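Local structure of type IV secretion protein Dot (Legionella pneumophila, 6KS5) at residues F26-H32 with G102-R106; L65-F69 with L330-S335; A156-N161 with L208-L213; P182-Y186 with N199-E204. The protein is a deubiquitinase, probably of the cysteine protease type, that regulates the association of polyubiquitin chains with the Legionella phagosome. One frame throughout, in Å; residues are numbered along the deposited sequence.

Contact 1 (F26-H32 with G102-R106); sequences FDNCFFH and GFLLR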
loop_
_atom_site.group_PDB
_atom_site.type_symbol
_atom_site.label_atom_id
_atom_site.label_comp_id
_atom_site.label_asym_id
_atom_site.label_seq_id
_atom_site.Cartn_x
_atom_site.Cartn_y
_atom_site.Cartn_z
ATOM N N PHE A 26 4.668 -0.118 10.481
ATOM C CA PHE A 26 3.452 0.563 10.042
ATOM C C PHE A 26 2.878 -0.033 8.763
ATOM O O PHE A 26 2.146 0.644 8.040
ATOM C CB PHE A 26 3.695 2.062 9.851
ATOM C CG PHE A 26 4.112 2.766 11.100
ATOM C CD1 PHE A 26 3.162 3.294 11.959
ATOM C CD2 PHE A 26 5.452 2.900 11.419
ATOM C CE1 PHE A 26 3.542 3.951 13.112
ATOM C CE2 PHE A 26 5.840 3.552 12.570
ATOM C CZ PHE A 26 4.884 4.082 13.417
ATOM N N ASP A 27 3.212 -1.288 8.464
ATOM C CA ASP A 27 2.699 -1.987 7.286
ATOM C C ASP A 27 2.947 -1.198 5.994
ATOM O O ASP A 27 2.178 -1.299 5.035
ATOM C CB ASP A 27 1.208 -2.316 7.449
ATOM C CG ASP A 27 0.945 -3.379 8.526
ATOM O OD1 ASP A 27 1.915 -3.934 9.083
ATOM O OD2 ASP A 27 -0.238 -3.664 8.819
ATOM N N ASN A 28 4.026 -0.408 5.955
ATOM C CA ASN A 28 4.391 0.408 4.801
ATOM C C ASN A 28 5.605 -0.169 4.068
ATOM O O ASN A 28 6.362 0.557 3.429
ATOM C CB ASN A 28 4.633 1.862 5.237
ATOM C CG ASN A 28 3.328 2.641 5.459
ATOM O OD1 ASN A 28 2.299 2.303 4.878
ATOM N ND2 ASN A 28 3.375 3.685 6.293
ATOM N N CYS A 29 5.769 -1.488 4.128
ATOM C CA CYS A 29 6.994 -2.127 3.663
ATOM C C CYS A 29 7.230 -1.880 2.171
ATOM O O CYS A 29 8.373 -1.660 1.754
ATOM C CB CYS A 29 6.915 -3.622 3.962
ATOM S SG CYS A 29 8.231 -4.613 3.236
ATOM N N PHE A 30 6.161 -1.881 1.351
ATOM C CA PHE A 30 6.328 -1.578 -0.060
ATOM C C PHE A 30 6.644 -0.108 -0.274
ATOM O O PHE A 30 7.471 0.233 -1.126
ATOM C CB PHE A 30 5.083 -1.938 -0.829
ATOM C CG PHE A 30 5.089 -1.348 -2.211
ATOM C CD1 PHE A 30 5.836 -1.948 -3.207
ATOM C CD2 PHE A 30 4.373 -0.199 -2.525
ATOM C CE1 PHE A 30 5.873 -1.446 -4.464
ATOM C CE2 PHE A 30 4.405 0.322 -3.790
ATOM C CZ PHE A 30 5.163 -0.303 -4.767
ATOM N N PHE A 31 5.938 0.779 0.429
ATOM C CA PHE A 31 6.225 2.195 0.287
ATOM C C PHE A 31 7.640 2.506 0.744
ATOM O O PHE A 31 8.305 3.372 0.164
ATOM C CB PHE A 31 5.204 3.012 1.065
ATOM C CG PHE A 31 3.822 2.923 0.515
ATOM C CD1 PHE A 31 3.559 3.275 -0.798
ATOM C CD2 PHE A 31 2.783 2.479 1.311
ATOM C CE1 PHE A 31 2.274 3.193 -1.303
ATOM C CE2 PHE A 31 1.498 2.392 0.814
ATOM C CZ PHE A 31 1.241 2.751 -0.492
ATOM N N HIS A 32 8.131 1.790 1.757
ATOM C CA HIS A 32 9.527 1.942 2.138
ATOM C C HIS A 32 10.444 1.510 0.999
ATOM O O HIS A 32 11.453 2.169 0.729
ATOM C CB HIS A 32 9.817 1.150 3.412
ATOM C CG HIS A 32 9.054 1.621 4.612
ATOM N ND1 HIS A 32 8.857 0.832 5.725
ATOM C CD2 HIS A 32 8.434 2.797 4.872
ATOM C CE1 HIS A 32 8.148 1.501 6.618
ATOM N NE2 HIS A 32 7.878 2.695 6.125
ATOM N N GLY A 102 7.090 6.764 3.812
ATOM C CA GLY A 102 6.098 5.705 3.780
ATOM C C GLY A 102 4.725 6.194 4.194
ATOM O O GLY A 102 3.712 5.777 3.629
ATOM N N PHE A 103 4.672 7.096 5.175
ATOM C CA PHE A 103 3.388 7.609 5.640
ATOM C C PHE A 103 2.722 8.478 4.580
ATOM O O PHE A 103 1.518 8.354 4.325
ATOM C CB PHE A 103 3.572 8.400 6.936
ATOM C CG PHE A 103 3.953 7.558 8.117
ATOM C CD1 PHE A 103 3.194 6.458 8.472
ATOM C CD2 PHE A 103 5.058 7.878 8.886
ATOM C CE1 PHE A 103 3.537 5.684 9.556
ATOM C CE2 PHE A 103 5.403 7.104 9.973
ATOM C CZ PHE A 103 4.640 6.010 10.310
ATOM N N LEU A 104 3.486 9.377 3.962
ATOM C CA LEU A 104 2.885 10.297 3.004
ATOM C C LEU A 104 2.491 9.580 1.720
ATOM O O LEU A 104 1.458 9.898 1.116
ATOM C CB LEU A 104 3.847 11.442 2.714
ATOM C CG LEU A 104 4.414 12.103 3.970
ATOM C CD1 LEU A 104 5.847 12.581 3.763
ATOM C CD2 LEU A 104 3.510 13.242 4.384
ATOM N N LEU A 105 3.287 8.592 1.300
ATOM C CA LEU A 105 2.959 7.850 0.087
ATOM C C LEU A 105 1.708 7.010 0.280
ATOM O O LEU A 105 0.911 6.863 -0.653
ATOM C CB LEU A 105 4.136 6.969 -0.329
ATOM C CG LEU A 105 5.368 7.680 -0.887
ATOM C CD1 LEU A 105 6.592 6.793 -0.777
ATOM C CD2 LEU A 105 5.138 8.105 -2.327
ATOM N N ARG A 106 1.508 6.458 1.482
ATOM C CA ARG A 106 0.324 5.640 1.730
ATOM C C ARG A 106 -0.956 6.430 1.500
ATOM O O ARG A 106 -1.964 5.870 1.051
ATOM C CB ARG A 106 0.353 5.076 3.152
ATOM C CG ARG A 106 -0.956 4.417 3.568
ATOM C CD ARG A 106 -0.874 3.729 4.918
ATOM N NE ARG A 106 -0.130 2.475 4.874
ATOM C CZ ARG A 106 -0.586 1.349 4.335
ATOM N NH1 ARG A 106 -1.787 1.312 3.774
ATOM N NH2 ARG A 106 0.164 0.257 4.355
#
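Arg106, on helix 95-112, reaches across to Asp27 and Asn28 in the turn that leads into helix 29-40. The turn places Cys29 at the start of that helix with its side chain touching His270, a pairing consistent with the cysteine-histidine site of a papain-like or OTU-type deubiquitinase. Cys29 itself faces away from 102-106, so this contact packs the back of the turn. The Arg106 chain leaves with CG anti to the backbone N (chi1 170°) and bends at chi3, which brings the guanidinium edge-on to Asn28. NE and NH2 both point to Asn28 OD1, the amide and guanidinium lying nearly coplanar. NE bonds to OD1 at a distance that is doubtful; the bond from NH2 to OD1, at 3.0 Å, is weak. NH2 also gives a weak bond to Asp27 O, an oxygen shared with Lys219 NZ, while NH1 is held by Val218 O. Phe31 CE2 lies over one guanidinium face, and the Phe31 ring receives Arg106 CA over one of its own faces, 4.0 Å from its centroid. Gly102 brings the helix backbone close, its CA 3.9 Å from Phe31 CB and at the edge of the His32 ring, whose ND1 bonds to Ser23 O. Phe103 drives its edge into the face of Phe26, a T-shaped pair with planes 79° apart; Phe103 CZ stands over the centre of the Phe26 ring.

Contact 2 (L65-F69 with L330-S335); sequences LFEFF and LIESLS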
loop_
_atom_site.group_PDB
_atom_site.type_symbol
_atom_site.label_atom_id
_atom_site.label_comp_id
_atom_site.label_asym_id
_atom_site.label_seq_id
_atom_site.Cartn_x
_atom_site.Cartn_y
_atom_site.Cartn_z
ATOM N N LEU A 65 2.281 15.100 9.847
ATOM C CA LEU A 65 3.694 15.288 9.543
ATOM C C LEU A 65 3.963 16.529 8.701
ATOM O O LEU A 65 5.131 16.896 8.525
ATOM C CB LEU A 65 4.257 14.057 8.821
ATOM C CG LEU A 65 4.398 12.750 9.605
ATOM C CD1 LEU A 65 4.344 11.561 8.662
ATOM C CD2 LEU A 65 5.683 12.736 10.422
ATOM N N PHE A 66 2.922 17.181 8.177
ATOM C CA PHE A 66 3.127 18.352 7.331
ATOM C C PHE A 66 3.689 19.538 8.099
ATOM O O PHE A 66 4.208 20.472 7.480
ATOM C CB PHE A 66 1.815 18.756 6.657
ATOM C CG PHE A 66 1.461 17.913 5.467
ATOM C CD1 PHE A 66 2.442 17.216 4.777
ATOM C CD2 PHE A 66 0.148 17.816 5.037
ATOM C CE1 PHE A 66 2.119 16.438 3.683
ATOM C CE2 PHE A 66 -0.183 17.038 3.941
ATOM C CZ PHE A 66 0.806 16.349 3.263
ATOM N N GLU A 67 3.593 19.533 9.427
ATOM C CA GLU A 67 4.130 20.642 10.203
ATOM C C GLU A 67 5.624 20.509 10.477
ATOM O O GLU A 67 6.218 21.439 11.031
ATOM C CB GLU A 67 3.359 20.786 11.518
ATOM C CG GLU A 67 3.623 19.699 12.544
ATOM C CD GLU A 67 3.102 20.078 13.920
ATOM O OE1 GLU A 67 3.929 20.344 14.820
ATOM O OE2 GLU A 67 1.862 20.124 14.094
ATOM N N PHE A 68 6.246 19.390 10.099
ATOM C CA PHE A 68 7.689 19.243 10.206
ATOM C C PHE A 68 8.396 19.200 8.860
ATOM O O PHE A 68 9.590 19.512 8.798
ATOM C CB PHE A 68 8.045 17.972 10.993
ATOM C CG PHE A 68 7.246 17.800 12.248
ATOM C CD1 PHE A 68 7.510 18.575 13.364
ATOM C CD2 PHE A 68 6.227 16.863 12.313
ATOM C CE1 PHE A 68 6.773 18.420 14.521
ATOM C CE2 PHE A 68 5.490 16.702 13.466
ATOM C CZ PHE A 68 5.760 17.482 14.571
ATOM N N PHE A 69 7.696 18.830 7.791
ATOM C CA PHE A 69 8.269 18.768 6.456
ATOM C C PHE A 69 7.378 19.552 5.506
ATOM O O PHE A 69 6.166 19.323 5.456
ATOM C CB PHE A 69 8.411 17.318 5.971
ATOM C CG PHE A 69 9.112 16.411 6.948
ATOM C CD1 PHE A 69 10.495 16.394 7.026
ATOM C CD2 PHE A 69 8.390 15.566 7.777
ATOM C CE1 PHE A 69 11.142 15.560 7.916
ATOM C CE2 PHE A 69 9.034 14.732 8.670
ATOM C CZ PHE A 69 10.412 14.731 8.740
ATOM N N LEU A 330 6.354 8.906 17.135
ATOM C CA LEU A 330 7.181 9.462 16.067
ATOM C C LEU A 330 7.125 10.981 16.072
ATOM O O LEU A 330 8.157 11.649 15.929
ATOM C CB LEU A 330 6.745 8.918 14.703
ATOM C CG LEU A 330 7.355 9.631 13.491
ATOM C CD1 LEU A 330 8.816 9.244 13.291
ATOM C CD2 LEU A 330 6.543 9.332 12.250
ATOM N N ILE A 331 5.928 11.544 16.243
ATOM C CA ILE A 331 5.794 12.995 16.261
ATOM C C ILE A 331 6.357 13.601 17.541
ATOM O O ILE A 331 6.740 14.777 17.547
ATOM C CB ILE A 331 4.327 13.394 16.039
ATOM C CG1 ILE A 331 3.464 12.934 17.204
ATOM C CG2 ILE A 331 3.824 12.790 14.748
ATOM C CD1 ILE A 331 2.959 14.064 18.091
ATOM N N GLU A 332 6.433 12.838 18.636
ATOM C CA GLU A 332 7.084 13.389 19.822
ATOM C C GLU A 332 8.575 13.592 19.586
ATOM O O GLU A 332 9.162 14.559 20.072
ATOM C CB GLU A 332 6.838 12.491 21.047
ATOM C CG GLU A 332 7.506 11.134 20.997
ATOM C CD GLU A 332 8.026 10.693 22.339
ATOM O OE1 GLU A 332 9.267 10.544 22.461
ATOM O OE2 GLU A 332 7.195 10.525 23.260
ATOM N N SER A 333 9.210 12.690 18.858
ATOM C CA SER A 333 10.635 12.830 18.593
ATOM C C SER A 333 10.930 13.885 17.529
ATOM O O SER A 333 12.043 14.428 17.497
ATOM C CB SER A 333 11.230 11.483 18.160
ATOM O OG SER A 333 11.149 10.528 19.204
ATOM N N LEU A 334 9.961 14.190 16.668
ATOM C CA LEU A 334 10.145 15.237 15.673
ATOM C C LEU A 334 9.946 16.628 16.257
ATOM O O LEU A 334 10.470 17.596 15.699
ATOM C CB LEU A 334 9.194 15.018 14.490
ATOM C CG LEU A 334 9.431 13.757 13.649
ATOM C CD1 LEU A 334 8.851 13.916 12.257
ATOM C CD2 LEU A 334 10.915 13.429 13.574
ATOM N N SER A 335 9.225 16.750 17.372
ATOM C CA SER A 335 9.016 18.055 17.994
ATOM C C SER A 335 10.267 18.599 18.673
ATOM O O SER A 335 10.305 19.793 19.002
ATOM C CB SER A 335 7.875 17.972 19.011
ATOM O OG SER A 335 6.815 17.151 18.553
#
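Phe68 and Leu334 bring the two backbones together, their CA atoms 7.2 Å apart, with the CA atoms of Leu65 and Ile331 at a similar spacing of 7.4 Å. The segment 330-335 lies toward the C-terminal end of helix 326-334, whereas 65-69 curls away from the end of helix 61-65 in a tight turn, Leu65 O accepting from both Phe68 N and Phe69 N. Phe68, its CG anti to the carbonyl carbon (chi1 -46°), lays its ring against both the side chain and the backbone of Leu334, so that Leu334 CB sits over the ring centre, 3.9 Å from the centroid and almost on the normal. Glu67 CG covers the opposite face. Leu334 CD1 touches Phe69, Leu65 and Phe68, nearest at Phe69 CE2 (3.7 Å). Leu65 CD2 also meets Leu330 CD2, and both leucines continue onto Phe103 of helix 95-112. Near the rim of Phe68, Ser335 OG turns back to bond Ile331 O, four residues earlier. With no hydrogen bond passing between the segments, the join is hydrophobic and CH-pi in character, resting on apolar packing that is only partly buried rather than on directional bonds.

Contact 3 (A156-N161 with L208-L213); sequences ALYEAN and LYCQHL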
loop_
_atom_site.group_PDB
_atom_site.type_symbol
_atom_site.label_atom_id
_atom_site.label_comp_id
_atom_site.label_asym_id
_atom_site.label_seq_id
_atom_site.Cartn_x
_atom_site.Cartn_y
_atom_site.Cartn_z
ATOM N N ALA A 156 -7.629 -6.291 0.205
ATOM C CA ALA A 156 -7.941 -4.874 0.363
ATOM C C ALA A 156 -9.212 -4.503 -0.394
ATOM O O ALA A 156 -10.022 -3.702 0.090
ATOM C CB ALA A 156 -6.763 -4.022 -0.107
ATOM N N LEU A 157 -9.404 -5.083 -1.582
ATOM C CA LEU A 157 -10.610 -4.810 -2.358
ATOM C C LEU A 157 -11.828 -5.486 -1.742
ATOM O O LEU A 157 -12.932 -4.924 -1.748
ATOM C CB LEU A 157 -10.415 -5.267 -3.801
ATOM C CG LEU A 157 -11.593 -5.072 -4.751
ATOM C CD1 LEU A 157 -11.483 -3.734 -5.446
ATOM C CD2 LEU A 157 -11.648 -6.198 -5.773
ATOM N N TYR A 158 -11.643 -6.692 -1.199
ATOM C CA TYR A 158 -12.752 -7.400 -0.576
ATOM C C TYR A 158 -13.190 -6.732 0.723
ATOM O O TYR A 158 -14.354 -6.858 1.120
ATOM C CB TYR A 158 -12.365 -8.859 -0.328
ATOM C CG TYR A 158 -12.338 -9.704 -1.583
ATOM C CD1 TYR A 158 -12.690 -9.168 -2.810
ATOM C CD2 TYR A 158 -11.969 -11.042 -1.539
ATOM C CE1 TYR A 158 -12.670 -9.934 -3.954
ATOM C CE2 TYR A 158 -11.952 -11.819 -2.681
ATOM C CZ TYR A 158 -12.301 -11.256 -3.883
ATOM O OH TYR A 158 -12.285 -12.016 -5.025
ATOM N N GLU A 159 -12.280 -6.023 1.396
ATOM C CA GLU A 159 -12.636 -5.370 2.649
ATOM C C GLU A 159 -13.316 -4.028 2.413
ATOM O O GLU A 159 -14.257 -3.673 3.131
ATOM C CB GLU A 159 -11.398 -5.187 3.521
ATOM C CG GLU A 159 -11.311 -6.201 4.639
ATOM C CD GLU A 159 -10.569 -5.678 5.856
ATOM O OE1 GLU A 159 -10.331 -6.472 6.793
ATOM O OE2 GLU A 159 -10.216 -4.478 5.870
ATOM N N ALA A 160 -12.862 -3.275 1.410
ATOM C CA ALA A 160 -13.461 -1.973 1.145
ATOM C C ALA A 160 -14.928 -2.108 0.758
ATOM O O ALA A 160 -15.769 -1.325 1.215
ATOM C CB ALA A 160 -12.678 -1.248 0.051
ATOM N N ASN A 161 -15.259 -3.099 -0.072
ATOM C CA ASN A 161 -16.624 -3.315 -0.544
ATOM C C ASN A 161 -17.275 -4.517 0.134
ATOM O O ASN A 161 -18.047 -5.255 -0.483
ATOM C CB ASN A 161 -16.657 -3.488 -2.058
ATOM C CG ASN A 161 -15.770 -2.501 -2.776
ATOM O OD1 ASN A 161 -16.122 -1.337 -2.948
ATOM N ND2 ASN A 161 -14.598 -2.963 -3.199
ATOM N N LEU A 208 -14.787 4.099 -2.271
ATOM C CA LEU A 208 -14.605 3.314 -1.051
ATOM C C LEU A 208 -13.288 2.552 -1.080
ATOM O O LEU A 208 -12.603 2.420 -0.057
ATOM C CB LEU A 208 -15.760 2.330 -0.884
ATOM C CG LEU A 208 -17.083 2.799 -0.296
ATOM C CD1 LEU A 208 -18.094 1.690 -0.456
ATOM C CD2 LEU A 208 -16.913 3.170 1.163
ATOM N N TYR A 209 -12.922 2.045 -2.253
ATOM C CA TYR A 209 -11.661 1.338 -2.408
ATOM C C TYR A 209 -10.483 2.265 -2.160
ATOM O O TYR A 209 -9.534 1.902 -1.452
ATOM C CB TYR A 209 -11.609 0.742 -3.806
ATOM C CG TYR A 209 -10.391 -0.076 -4.133
ATOM C CD1 TYR A 209 -9.998 -1.141 -3.335
ATOM C CD2 TYR A 209 -9.655 0.194 -5.273
ATOM C CE1 TYR A 209 -8.895 -1.900 -3.665
ATOM C CE2 TYR A 209 -8.560 -0.552 -5.607
ATOM C CZ TYR A 209 -8.182 -1.596 -4.807
ATOM O OH TYR A 209 -7.073 -2.331 -5.165
ATOM N N CYS A 210 -10.533 3.478 -2.713
ATOM C CA CYS A 210 -9.412 4.379 -2.509
ATOM C C CYS A 210 -9.347 4.835 -1.054
ATOM O O CYS A 210 -8.260 5.050 -0.514
ATOM C CB CYS A 210 -9.525 5.544 -3.491
ATOM S SG CYS A 210 -9.600 4.958 -5.184
ATOM N N GLN A 211 -10.487 4.929 -0.379
ATOM C CA GLN A 211 -10.469 5.327 1.027
ATOM C C GLN A 211 -9.886 4.236 1.920
ATOM O O GLN A 211 -9.340 4.535 2.990
ATOM C CB GLN A 211 -11.883 5.698 1.472
ATOM C CG GLN A 211 -12.437 6.861 0.685
ATOM C CD GLN A 211 -13.737 7.397 1.249
ATOM O OE1 GLN A 211 -14.712 6.659 1.429
ATOM N NE2 GLN A 211 -13.764 8.694 1.514
ATOM N N HIS A 212 -9.972 2.977 1.498
ATOM C CA HIS A 212 -9.464 1.880 2.309
ATOM C C HIS A 212 -7.975 1.659 2.118
ATOM O O HIS A 212 -7.291 1.282 3.075
ATOM C CB HIS A 212 -10.224 0.590 1.992
ATOM C CG HIS A 212 -9.939 -0.529 2.943
ATOM N ND1 HIS A 212 -10.074 -0.395 4.306
ATOM C CD2 HIS A 212 -9.532 -1.802 2.728
ATOM C CE1 HIS A 212 -9.765 -1.538 4.891
ATOM N NE2 HIS A 212 -9.432 -2.409 3.957
ATOM N N LEU A 213 -7.456 1.896 0.911
ATOM C CA LEU A 213 -6.025 1.747 0.674
ATOM C C LEU A 213 -5.200 2.763 1.447
ATOM O O LEU A 213 -4.010 2.528 1.683
ATOM C CB LEU A 213 -5.713 1.888 -0.814
ATOM C CG LEU A 213 -6.326 0.877 -1.773
ATOM C CD1 LEU A 213 -6.229 1.397 -3.192
ATOM C CD2 LEU A 213 -5.619 -0.454 -1.623
#
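Ala156 O accepts the helix bond from Ala160 N at 3.2 Å and also touches His212 CD2 at 3.3 Å, the carbonyl oxygen lying near the plane of the imidazole. His212 gets there with CG anti to its backbone N (chi1 -170°), which swings the ring across toward helix 155-160. His212 NE2 lies 2.9 Å from OE2 of the extended Glu159, with carboxylate and ring planes inclined to each other. Between these polar groups and the apolar side, Ala160 is the small residue at the crossing: its CB fits against His212 CB at 3.6 Å and Tyr209 CA at 3.7 Å. Tyr209 extends along the other flank, where Leu157 CD1 rests over one ring face, 3.8 Å from the centroid, and Leu213 CD1 of its own helix rests over the opposite one. Just past the end of helix 155-160, Asn161 ND2 turns back to Leu157 O while its OD1 bonds to Tyr200 OH. The axes of the two short helical segments approach to 8.8 Å, their N-to-C directions 117° apart, joining helix 155-160 to the C-terminal half of helix 193-214; helix 130-140 packs on Leu157, and Glu224 of helix 222-231 touches Ala156, Tyr209 and Leu213.

Contact 4 (P182-Y186 with N199-E204); sequences PFEKY and NYWDAE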
loop_
_atom_site.group_PDB
_atom_site.type_symbol
_atom_site.label_atom_id
_atom_site.label_comp_id
_atom_site.label_asym_id
_atom_site.label_seq_id
_atom_site.Cartn_x
_atom_site.Cartn_y
_atom_site.Cartn_z
ATOM N N PRO A 182 -29.549 -0.665 0.640
ATOM C CA PRO A 182 -28.964 0.457 -0.112
ATOM C C PRO A 182 -28.422 0.045 -1.463
ATOM O O PRO A 182 -28.358 0.882 -2.372
ATOM C CB PRO A 182 -27.839 0.960 0.806
ATOM C CG PRO A 182 -28.068 0.301 2.127
ATOM C CD PRO A 182 -28.700 -1.008 1.795
ATOM N N PHE A 183 -28.031 -1.217 -1.626
ATOM C CA PHE A 183 -27.420 -1.675 -2.866
ATOM C C PHE A 183 -28.418 -2.256 -3.854
ATOM O O PHE A 183 -28.025 -2.612 -4.967
ATOM C CB PHE A 183 -26.344 -2.726 -2.581
ATOM C CG PHE A 183 -25.506 -2.437 -1.372
ATOM C CD1 PHE A 183 -24.551 -1.433 -1.397
ATOM C CD2 PHE A 183 -25.646 -3.197 -0.220
ATOM C CE1 PHE A 183 -23.767 -1.178 -0.291
ATOM C CE2 PHE A 183 -24.862 -2.948 0.889
ATOM C CZ PHE A 183 -23.922 -1.936 0.854
ATOM N N GLU A 184 -29.692 -2.365 -3.486
ATOM C CA GLU A 184 -30.649 -2.971 -4.401
ATOM C C GLU A 184 -30.925 -2.090 -5.614
ATOM O O GLU A 184 -31.416 -2.591 -6.631
ATOM C CB GLU A 184 -31.936 -3.307 -3.649
ATOM C CG GLU A 184 -32.891 -4.232 -4.392
ATOM C CD GLU A 184 -32.219 -5.463 -4.992
ATOM O OE1 GLU A 184 -31.215 -5.959 -4.427
ATOM O OE2 GLU A 184 -32.714 -5.936 -6.040
ATOM N N LYS A 185 -30.592 -0.799 -5.542
ATOM C CA LYS A 185 -30.746 0.081 -6.697
ATOM C C LYS A 185 -29.927 -0.415 -7.883
ATOM O O LYS A 185 -30.383 -0.353 -9.031
ATOM C CB LYS A 185 -30.340 1.508 -6.323
ATOM C CG LYS A 185 -29.074 1.590 -5.465
ATOM C CD LYS A 185 -28.767 3.020 -5.028
ATOM C CE LYS A 185 -28.211 3.848 -6.183
ATOM N NZ LYS A 185 -27.486 5.069 -5.713
ATOM N N TYR A 186 -28.713 -0.915 -7.625
ATOM C CA TYR A 186 -27.839 -1.383 -8.697
ATOM C C TYR A 186 -28.266 -2.727 -9.275
ATOM O O TYR A 186 -27.677 -3.162 -10.270
ATOM C CB TYR A 186 -26.390 -1.496 -8.207
ATOM C CG TYR A 186 -25.917 -0.384 -7.295
ATOM C CD1 TYR A 186 -25.735 0.906 -7.775
ATOM C CD2 TYR A 186 -25.621 -0.633 -5.959
ATOM C CE1 TYR A 186 -25.294 1.924 -6.946
ATOM C CE2 TYR A 186 -25.177 0.377 -5.124
ATOM C CZ TYR A 186 -25.017 1.654 -5.624
ATOM O OH TYR A 186 -24.580 2.666 -4.800
ATOM N N ASN A 199 -22.447 -0.677 -11.841
ATOM C CA ASN A 199 -23.291 0.359 -11.255
ATOM C C ASN A 199 -22.887 0.651 -9.818
ATOM O O ASN A 199 -22.960 1.799 -9.365
ATOM C CB ASN A 199 -24.759 -0.057 -11.308
ATOM C CG ASN A 199 -25.367 0.134 -12.672
ATOM O OD1 ASN A 199 -24.874 0.920 -13.481
ATOM N ND2 ASN A 199 -26.456 -0.579 -12.934
ATOM N N TYR A 200 -22.484 -0.382 -9.076
ATOM C CA TYR A 200 -21.976 -0.158 -7.731
ATOM C C TYR A 200 -20.617 0.518 -7.775
ATOM O O TYR A 200 -20.346 1.436 -6.991
ATOM C CB TYR A 200 -21.887 -1.479 -6.972
ATOM C CG TYR A 200 -21.074 -1.383 -5.707
ATOM C CD1 TYR A 200 -21.543 -0.670 -4.619
ATOM C CD2 TYR A 200 -19.832 -2.003 -5.599
ATOM C CE1 TYR A 200 -20.809 -0.576 -3.458
ATOM C CE2 TYR A 200 -19.085 -1.915 -4.436
ATOM C CZ TYR A 200 -19.580 -1.198 -3.368
ATOM O OH TYR A 200 -18.859 -1.094 -2.199
ATOM N N TRP A 201 -19.768 0.098 -8.717
ATOM C CA TRP A 201 -18.386 0.563 -8.768
ATOM C C TRP A 201 -18.308 2.051 -9.085
ATOM O O TRP A 201 -17.675 2.822 -8.353
ATOM C CB TRP A 201 -17.611 -0.244 -9.809
ATOM C CG TRP A 201 -16.145 -0.026 -9.747
ATOM C CD1 TRP A 201 -15.369 0.608 -10.670
ATOM C CD2 TRP A 201 -15.267 -0.444 -8.701
ATOM N NE1 TRP A 201 -14.060 0.613 -10.261
ATOM C CE2 TRP A 201 -13.972 -0.025 -9.051
ATOM C CE3 TRP A 201 -15.452 -1.131 -7.499
ATOM C CZ2 TRP A 201 -12.865 -0.279 -8.246
ATOM C CZ3 TRP A 201 -14.355 -1.376 -6.696
ATOM C CH2 TRP A 201 -13.073 -0.955 -7.074
ATOM N N ASP A 202 -18.937 2.474 -10.189
ATOM C CA ASP A 202 -18.834 3.865 -10.611
ATOM C C ASP A 202 -19.560 4.808 -9.669
ATOM O O ASP A 202 -19.260 6.007 -9.658
ATOM C CB ASP A 202 -19.380 4.047 -12.027
ATOM C CG ASP A 202 -18.548 3.330 -13.077
ATOM O OD1 ASP A 202 -17.296 3.318 -12.979
ATOM O OD2 ASP A 202 -19.159 2.779 -14.018
ATOM N N ALA A 203 -20.513 4.302 -8.887
ATOM C CA ALA A 203 -21.230 5.173 -7.966
ATOM C C ALA A 203 -20.431 5.382 -6.689
ATOM O O ALA A 203 -20.028 6.507 -6.374
ATOM C CB ALA A 203 -22.616 4.600 -7.652
ATOM N N GLU A 204 -20.183 4.304 -5.948
ATOM C CA GLU A 204 -19.466 4.432 -4.687
ATOM C C GLU A 204 -18.425 3.355 -4.431
ATOM O O GLU A 204 -17.700 3.470 -3.440
ATOM C CB GLU A 204 -20.458 4.454 -3.513
ATOM C CG GLU A 204 -21.558 3.413 -3.610
ATOM C CD GLU A 204 -22.265 3.205 -2.287
ATOM O OE1 GLU A 204 -21.570 3.191 -1.245
ATOM O OE2 GLU A 204 -23.510 3.057 -2.291
#
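Tyr186 lays its ring on the backbone of helix 193-214 at Tyr200, a loop-on-helix packing: the segment between helices 162-173 and 193-214 folds back onto the latter. This is the tight part. Tyr200 CA lies over the ring centre, 3.8 Å from the centroid, and Lys185 CG lies over the opposite face, so the phenol is sandwiched. The edge of the Tyr200 ring turns toward the face of Tyr186, offset and with planes 71° apart, its CD1 3.8 Å from Tyr186 CE2.

Away from the ring the packing thins. Phe183 CD1 comes no closer than 4.4 Å to Tyr200 CE1. On the solvent-exposed side, Ala203 gives its CB, while Asn199 meets the ring with its CB and its backbone O. The far end of the phenol is secured by Glu204, the last residue of a pi-type turn at 201-204, whose side chain crosses that of Tyr186 at about a right angle. Tyr186 OH donates to Glu204 OE2 at 2.8 Å, and OE2 accepts with its anti lone pair, the one away from the other carboxylate oxygen.

In the fold
From the N terminus, 26-32 opens contact 1 and 65-69 opens contact 2 before 102-106 closes the first, so these two contacts cross. They touch through Phe103, which meets Leu330 and Leu65, making helix 95-112 the shared wall between the start of helix 29-40 and the last modelled helix, 326-334. Contact 2 closes only at 330-335, and the loop it completes encloses contact 3, which in turn encloses contact 4. Contacts 3 and 4 use successive parts of helix 193-214 and meet, among other places, where Leu157 packs on Trp201. Arg106 NH1 approaches Leu213 O, bringing contact 1 against contact 3, whereas contacts 2 and 4 lie about 40 Å apart, centre to centre.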